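Local structure of alpha-1,3-glucanase (Streptomyces thermodiastaticus, 7C7D) at residues S117-D120 against G121-G124; S208-V211 against T212-G215; L403-G406 against I407-Y410. The protein probably hydrolyses internal alpha-1,3-glucosidic linkages of alpha-1,3-glucan, as a thermostable member of glycoside hydrolase family 87. One frame throughout, in Å; residues are numbered along the deposited sequence.

How the contacts relate
The three contacts are local and follow one another along the chain. Contact 1 is a turn in the N-terminal antiparallel beta domain, which also holds the calcium ion bound by E63, E65, S88, Q91 and D191. Contacts 2 and 3 belong to the pectate lyase-like parallel beta-helix, contact 2 at its N-terminal end and contact 3 well along it, on the strand face that contains 407-410. The centres of contacts 2 and 3 lie about 40 Å apart. From contact 1, the centre of contact 3 is about 29 Å away and that of contact 2 about 38 Å, and none of the three touches another. Contact 3 alone is wholly buried; its N405 and Y410 both bond the carboxylate of D377.

Contact 1: S117-D120 against G121-G124; sequences SVPD and GQSG
The side chain of Q122 leaves its backbone with CG opposite the carbonyl carbon (chi1 -61°) and stays extended beyond, a course that carries its amide back alongside the outer margin of the P119 ring. OE1 of Q122 approaches that margin almost evenly, 3.4 Å from P119 CG and 3.6 Å from both P119 CB and P119 CD, so this is a van der Waals contact of a carbonyl oxygen with ring methylenes. The same two residues are joined by the backbone bond that closes the type II beta turn from P119 to Q122: the Q122 N-H points to P119 O over 3.0 Å at 151°, the donor tilted 27° from the carbonyl plane. G121 takes the third place of the turn with a positive phi, where having no CB spares it a collision with the carbonyl oxygen of D120. Behind the turn, V118 brings CG2 to 3.5 Å from Q122 O. The hydroxyl of S143 ties the turn down through a bond with Q122 O and weaker ones with G121 N and P119 O. The loop thus leads from strand 109-117 in one antiparallel sheet to strand 123-130 in another, where G124 already pairs with V141 and V118 packs on the same residue of strand 133-142.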
loop_
_atom_site.group_PDB
_atom_site.type_symbol
_atom_site.label_atom_id
_atom_site.label_comp_id
_atom_site.label_asym_id
_atom_site.label_seq_id
_atom_site.Cartn_x
_atom_site.Cartn_y
_atom_site.Cartn_z
ATOM N N SER A 117 -3.433 14.171 -10.470
ATOM C CA SER A 117 -4.097 15.107 -9.571
ATOM C C SER A 117 -4.693 16.246 -10.392
ATOM O O SER A 117 -4.113 16.659 -11.401
ATOM C CB SER A 117 -3.083 15.683 -8.576
ATOM O OG SER A 117 -3.686 16.568 -7.654
ATOM N N VAL A 118 -5.855 16.741 -9.980
ATOM C CA VAL A 118 -6.394 18.002 -10.500
ATOM C C VAL A 118 -6.662 18.904 -9.319
ATOM O O VAL A 118 -6.772 18.437 -8.167
ATOM C CB VAL A 118 -7.667 17.781 -11.358
ATOM C CG1 VAL A 118 -7.361 16.926 -12.575
ATOM C CG2 VAL A 118 -8.802 17.217 -10.520
ATOM N N PRO A 119 -6.791 20.215 -9.539
ATOM C CA PRO A 119 -6.967 21.133 -8.413
ATOM C C PRO A 119 -8.244 20.845 -7.636
ATOM O O PRO A 119 -9.265 20.440 -8.195
ATOM C CB PRO A 119 -7.013 22.512 -9.081
ATOM C CG PRO A 119 -6.237 22.328 -10.343
ATOM C CD PRO A 119 -6.604 20.948 -10.806
ATOM N N ASP A 120 -8.165 21.053 -6.325
ATOM C CA ASP A 120 -9.291 20.755 -5.454
ATOM C C ASP A 120 -10.501 21.579 -5.867
ATOM O O ASP A 120 -10.389 22.778 -6.127
ATOM C CB ASP A 120 -8.919 21.061 -4.007
ATOM C CG ASP A 120 -9.811 20.349 -3.019
ATOM O OD1 ASP A 120 -10.659 19.542 -3.453
ATOM O OD2 ASP A 120 -9.663 20.595 -1.807
ATOM N N GLY A 121 -11.654 20.919 -5.954
ATOM C CA GLY A 121 -12.876 21.544 -6.410
ATOM C C GLY A 121 -13.163 21.378 -7.883
ATOM O O GLY A 121 -14.284 21.673 -8.318
ATOM N N GLN A 122 -12.203 20.908 -8.664
ATOM C CA GLN A 122 -12.344 20.848 -10.109
ATOM C C GLN A 122 -12.386 19.408 -10.594
ATOM O O GLN A 122 -12.006 18.467 -9.889
ATOM C CB GLN A 122 -11.206 21.600 -10.801
ATOM C CG GLN A 122 -11.169 23.073 -10.447
ATOM C CD GLN A 122 -9.996 23.782 -11.081
ATOM O OE1 GLN A 122 -9.217 23.174 -11.804
ATOM N NE2 GLN A 122 -9.867 25.075 -10.814
ATOM N N SER A 123 -12.850 19.256 -11.827
ATOM C CA SER A 123 -12.921 17.956 -12.469
ATOM C C SER A 123 -12.972 18.179 -13.970
ATOM O O SER A 123 -13.190 19.295 -14.448
ATOM C CB SER A 123 -14.135 17.156 -11.993
ATOM O OG SER A 123 -15.333 17.823 -12.342
ATOM N N GLY A 124 -12.758 17.098 -14.710
ATOM C CA GLY A 124 -12.841 17.166 -16.152
ATOM C C GLY A 124 -12.486 15.838 -16.772
ATOM O O GLY A 124 -12.771 14.776 -16.204
#

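Contact 2: S208-V211 against T212-G215; sequences SVSV and TDKG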
loop_
_atom_site.group_PDB
_atom_site.type_symbol
_atom_site.label_atom_id
_atom_site.label_comp_id
_atom_site.label_asym_id
_atom_site.label_seq_id
_atom_site.Cartn_x
_atom_site.Cartn_y
_atom_site.Cartn_z
ATOM N N SER A 208 -23.589 -21.928 -11.713
ATOM C CA SER A 208 -23.582 -20.759 -10.852
ATOM C C SER A 208 -24.935 -20.051 -10.889
ATOM O O SER A 208 -25.729 -20.207 -11.823
ATOM C CB SER A 208 -22.463 -19.795 -11.255
ATOM O OG SER A 208 -22.600 -19.389 -12.602
ATOM N N VAL A 209 -25.196 -19.276 -9.840
ATOM C CA VAL A 209 -26.428 -18.507 -9.696
ATOM C C VAL A 209 -26.099 -17.057 -10.011
ATOM O O VAL A 209 -25.287 -16.438 -9.316
ATOM C CB VAL A 209 -26.991 -18.630 -8.271
ATOM C CG1 VAL A 209 -28.216 -17.734 -8.100
ATOM C CG2 VAL A 209 -27.319 -20.076 -7.948
ATOM N N SER A 210 -26.725 -16.504 -11.044
ATOM C CA SER A 210 -26.448 -15.129 -11.439
ATOM C C SER A 210 -27.222 -14.147 -10.568
ATOM O O SER A 210 -28.407 -14.351 -10.283
ATOM C CB SER A 210 -26.827 -14.916 -12.903
ATOM O OG SER A 210 -26.706 -13.549 -13.257
ATOM N N VAL A 211 -26.546 -13.065 -10.158
ATOM C CA VAL A 211 -27.216 -12.021 -9.386
ATOM C C VAL A 211 -28.330 -11.365 -10.191
ATOM O O VAL A 211 -29.321 -10.900 -9.620
ATOM C CB VAL A 211 -26.217 -10.977 -8.841
ATOM C CG1 VAL A 211 -25.263 -11.609 -7.857
ATOM C CG2 VAL A 211 -25.458 -10.306 -9.973
ATOM N N THR A 212 -28.187 -11.295 -11.519
ATOM C CA THR A 212 -29.237 -10.677 -12.322
ATOM C C THR A 212 -30.496 -11.532 -12.354
ATOM O O THR A 212 -31.601 -10.999 -12.504
ATOM C CB THR A 212 -28.736 -10.358 -13.733
ATOM O OG1 THR A 212 -28.227 -11.546 -14.351
ATOM C CG2 THR A 212 -27.641 -9.303 -13.676
ATOM N N ASP A 213 -30.356 -12.850 -12.204
ATOM C CA ASP A 213 -31.530 -13.706 -12.092
ATOM C C ASP A 213 -32.269 -13.489 -10.778
ATOM O O ASP A 213 -33.448 -13.844 -10.677
ATOM C CB ASP A 213 -31.132 -15.176 -12.244
ATOM C CG ASP A 213 -30.700 -15.521 -13.659
ATOM O OD1 ASP A 213 -30.917 -14.693 -14.569
ATOM O OD2 ASP A 213 -30.149 -16.623 -13.861
ATOM N N LYS A 214 -31.608 -12.913 -9.777
ATOM C CA LYS A 214 -32.227 -12.593 -8.501
ATOM C C LYS A 214 -32.629 -11.128 -8.403
ATOM O O LYS A 214 -32.945 -10.653 -7.308
ATOM C CB LYS A 214 -31.296 -12.968 -7.347
ATOM C CG LYS A 214 -30.963 -14.449 -7.284
ATOM C CD LYS A 214 -32.186 -15.267 -6.904
ATOM C CE LYS A 214 -31.872 -16.750 -6.862
ATOM N NZ LYS A 214 -33.049 -17.534 -6.386
ATOM N N GLY A 215 -32.614 -10.403 -9.516
ATOM C CA GLY A 215 -33.112 -9.047 -9.547
ATOM C C GLY A 215 -32.069 -7.955 -9.491
ATOM O O GLY A 215 -32.439 -6.783 -9.369
HETATM O O HOH W 1 -28.628 -18.049 -12.484
#
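This is a local contact round a bend of the chain, held by backbone and hydroxyl hydrogen bonds, in which S208-V211 carries the first short strand of the parallel beta-helix and T212-G215 bends away from its end. Its clearest side-chain link joins two hydroxyls: S210 OG and T212 OG1 lie 2.7 Å apart in a hydrogen bond that either could donate. S210 holds OG opposite its own nitrogen (chi1 173°), which swings it forward along the chain to T212, whose OG1 sits between its backbone nitrogen and carbonyl carbon. The carbonyls of S210 and V211 receive the amides of D213 and K214. D213 N reaches S210 O at 3.1 Å, but the bond is bent and weak; K214 N reaches V211 O, also at 3.1 Å, with the donor standing above the carbonyl plane rather than on a lone pair. A water adds a bridge across the bend, accepting from S210 N at 2.8 Å and donating to D213 OD2 at 2.5 Å, so the water satisfies the strand amide and the D213 carboxylate accepts from the water in turn. On another side, K214 bends at its second torsion (chi2 -68°), and its aliphatic part passes V209, with CE 4.0 Å from V209 CG1. Strand 209-210 runs parallel to strand 238-242; V209 bonds through its backbone with V239 and W241, and V211 with W241. V211 packs in the interior against V240, Y247 and F228, while A231 of helix 225-234 receives both V211 and K214: the bend opens the loop that leads from the first strand to that helix.

Contact 3: L403-G406 against I407-Y410; sequences LANG and IAIY
Van der Waals contact between N405 and the strand that follows begins at A408, whose methyl CB lies 3.6 Å from N405 ND2 and, as the apolar pair, 4.0 Å from N405 CB. N405 CB also rests against the backbone of the strand, 3.7 Å from I407 O. At the bend itself, I407 CG1 is 3.5 Å from G406 O, while the I407 side chain packs against F393, V417 and I422. The aromatic part is Y410: its CG stands opposite the carbonyl carbon (chi1 -53°), and the ring runs back along the strand so that its hydroxyl arrives near the amide, OH 3.3 Å from N405 ND2. Amide and ring planes are inclined by 64°, so the two groups are not stacked; F439 meets the ring edge-to-face instead. The polar ends are gripped chiefly from outside the two segments. D377 takes N405 ND2 on OD1 and Y410 OH on OD2, spanning the two side chains with one carboxylate, while N405 OD1 accepts from S430 N and R475 NH1. With donors at its oxygen and an acceptor at its nitrogen, the buried amide has its flip fixed. The guanidinium of R475 at its oxygen and the carboxylate of D377 at its nitrogen would probably polarise it further. Where the loop enters strand 407-410 of the beta-helix, N405 and Y410 thus share the one carboxylate of D377, which probably holds all three side chains in fixed relative orientation.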
loop_
_atom_site.group_PDB
_atom_site.type_symbol
_atom_site.label_atom_id
_atom_site.label_comp_id
_atom_site.label_asym_id
_atom_site.label_seq_id
_atom_site.Cartn_x
_atom_site.Cartn_y
_atom_site.Cartn_z
ATOM N N LEU A 403 0.838 8.853 4.509
ATOM C CA LEU A 403 1.471 9.041 5.801
ATOM C C LEU A 403 1.693 7.645 6.372
ATOM O O LEU A 403 1.101 6.668 5.909
ATOM C CB LEU A 403 0.613 9.927 6.714
ATOM C CG LEU A 403 -0.824 9.505 6.990
ATOM C CD1 LEU A 403 -0.910 8.650 8.246
ATOM C CD2 LEU A 403 -1.737 10.728 7.107
ATOM N N ALA A 404 2.556 7.562 7.378
ATOM C CA ALA A 404 2.875 6.293 8.018
ATOM C C ALA A 404 3.604 5.341 7.068
ATOM O O ALA A 404 4.330 5.781 6.169
ATOM C CB ALA A 404 1.648 5.671 8.695
ATOM N N ASN A 405 3.461 4.043 7.274
ATOM C CA ASN A 405 4.438 3.094 6.760
ATOM C C ASN A 405 3.973 2.397 5.484
ATOM O O ASN A 405 2.783 2.320 5.179
ATOM C CB ASN A 405 4.720 2.049 7.838
ATOM C CG ASN A 405 5.095 2.682 9.158
ATOM O OD1 ASN A 405 6.207 3.160 9.329
ATOM N ND2 ASN A 405 4.156 2.709 10.095
ATOM N N GLY A 406 4.939 1.840 4.748
ATOM C CA GLY A 406 4.586 0.913 3.688
ATOM C C GLY A 406 4.001 -0.364 4.261
ATOM O O GLY A 406 2.872 -0.750 3.942
ATOM N N ILE A 407 4.770 -1.023 5.121
ATOM C CA ILE A 407 4.323 -2.172 5.896
ATOM C C ILE A 407 4.619 -1.903 7.363
ATOM O O ILE A 407 5.743 -1.525 7.710
ATOM C CB ILE A 407 5.007 -3.477 5.446
ATOM C CG1 ILE A 407 4.528 -3.854 4.046
ATOM C CG2 ILE A 407 4.758 -4.587 6.467
ATOM C CD1 ILE A 407 5.172 -5.102 3.452
ATOM N N ALA A 408 3.617 -2.100 8.220
ATOM C CA ALA A 408 3.786 -1.933 9.660
ATOM C C ALA A 408 3.331 -3.195 10.370
ATOM O O ALA A 408 2.191 -3.640 10.190
ATOM C CB ALA A 408 2.976 -0.743 10.174
ATOM N N ILE A 409 4.215 -3.759 11.188
ATOM C CA ILE A 409 3.897 -4.901 12.034
ATOM C C ILE A 409 3.930 -4.411 13.472
ATOM O O ILE A 409 5.010 -4.159 14.021
ATOM C CB ILE A 409 4.894 -6.050 11.839
ATOM C CG1 ILE A 409 5.059 -6.397 10.349
ATOM C CG2 ILE A 409 4.486 -7.252 12.689
ATOM C CD1 ILE A 409 3.784 -6.811 9.642
ATOM N N TYR A 410 2.757 -4.274 14.091
ATOM C CA TYR A 410 2.658 -3.862 15.490
ATOM C C TYR A 410 2.335 -5.109 16.304
ATOM O O TYR A 410 1.190 -5.570 16.329
ATOM C CB TYR A 410 1.583 -2.796 15.681
ATOM C CG TYR A 410 1.699 -1.590 14.783
ATOM C CD1 TYR A 410 2.668 -0.610 14.992
ATOM C CD2 TYR A 410 0.803 -1.415 13.735
ATOM C CE1 TYR A 410 2.748 0.509 14.144
ATOM C CE2 TYR A 410 0.868 -0.321 12.904
ATOM C CZ TYR A 410 1.830 0.636 13.106
ATOM O OH TYR A 410 1.859 1.717 12.251
#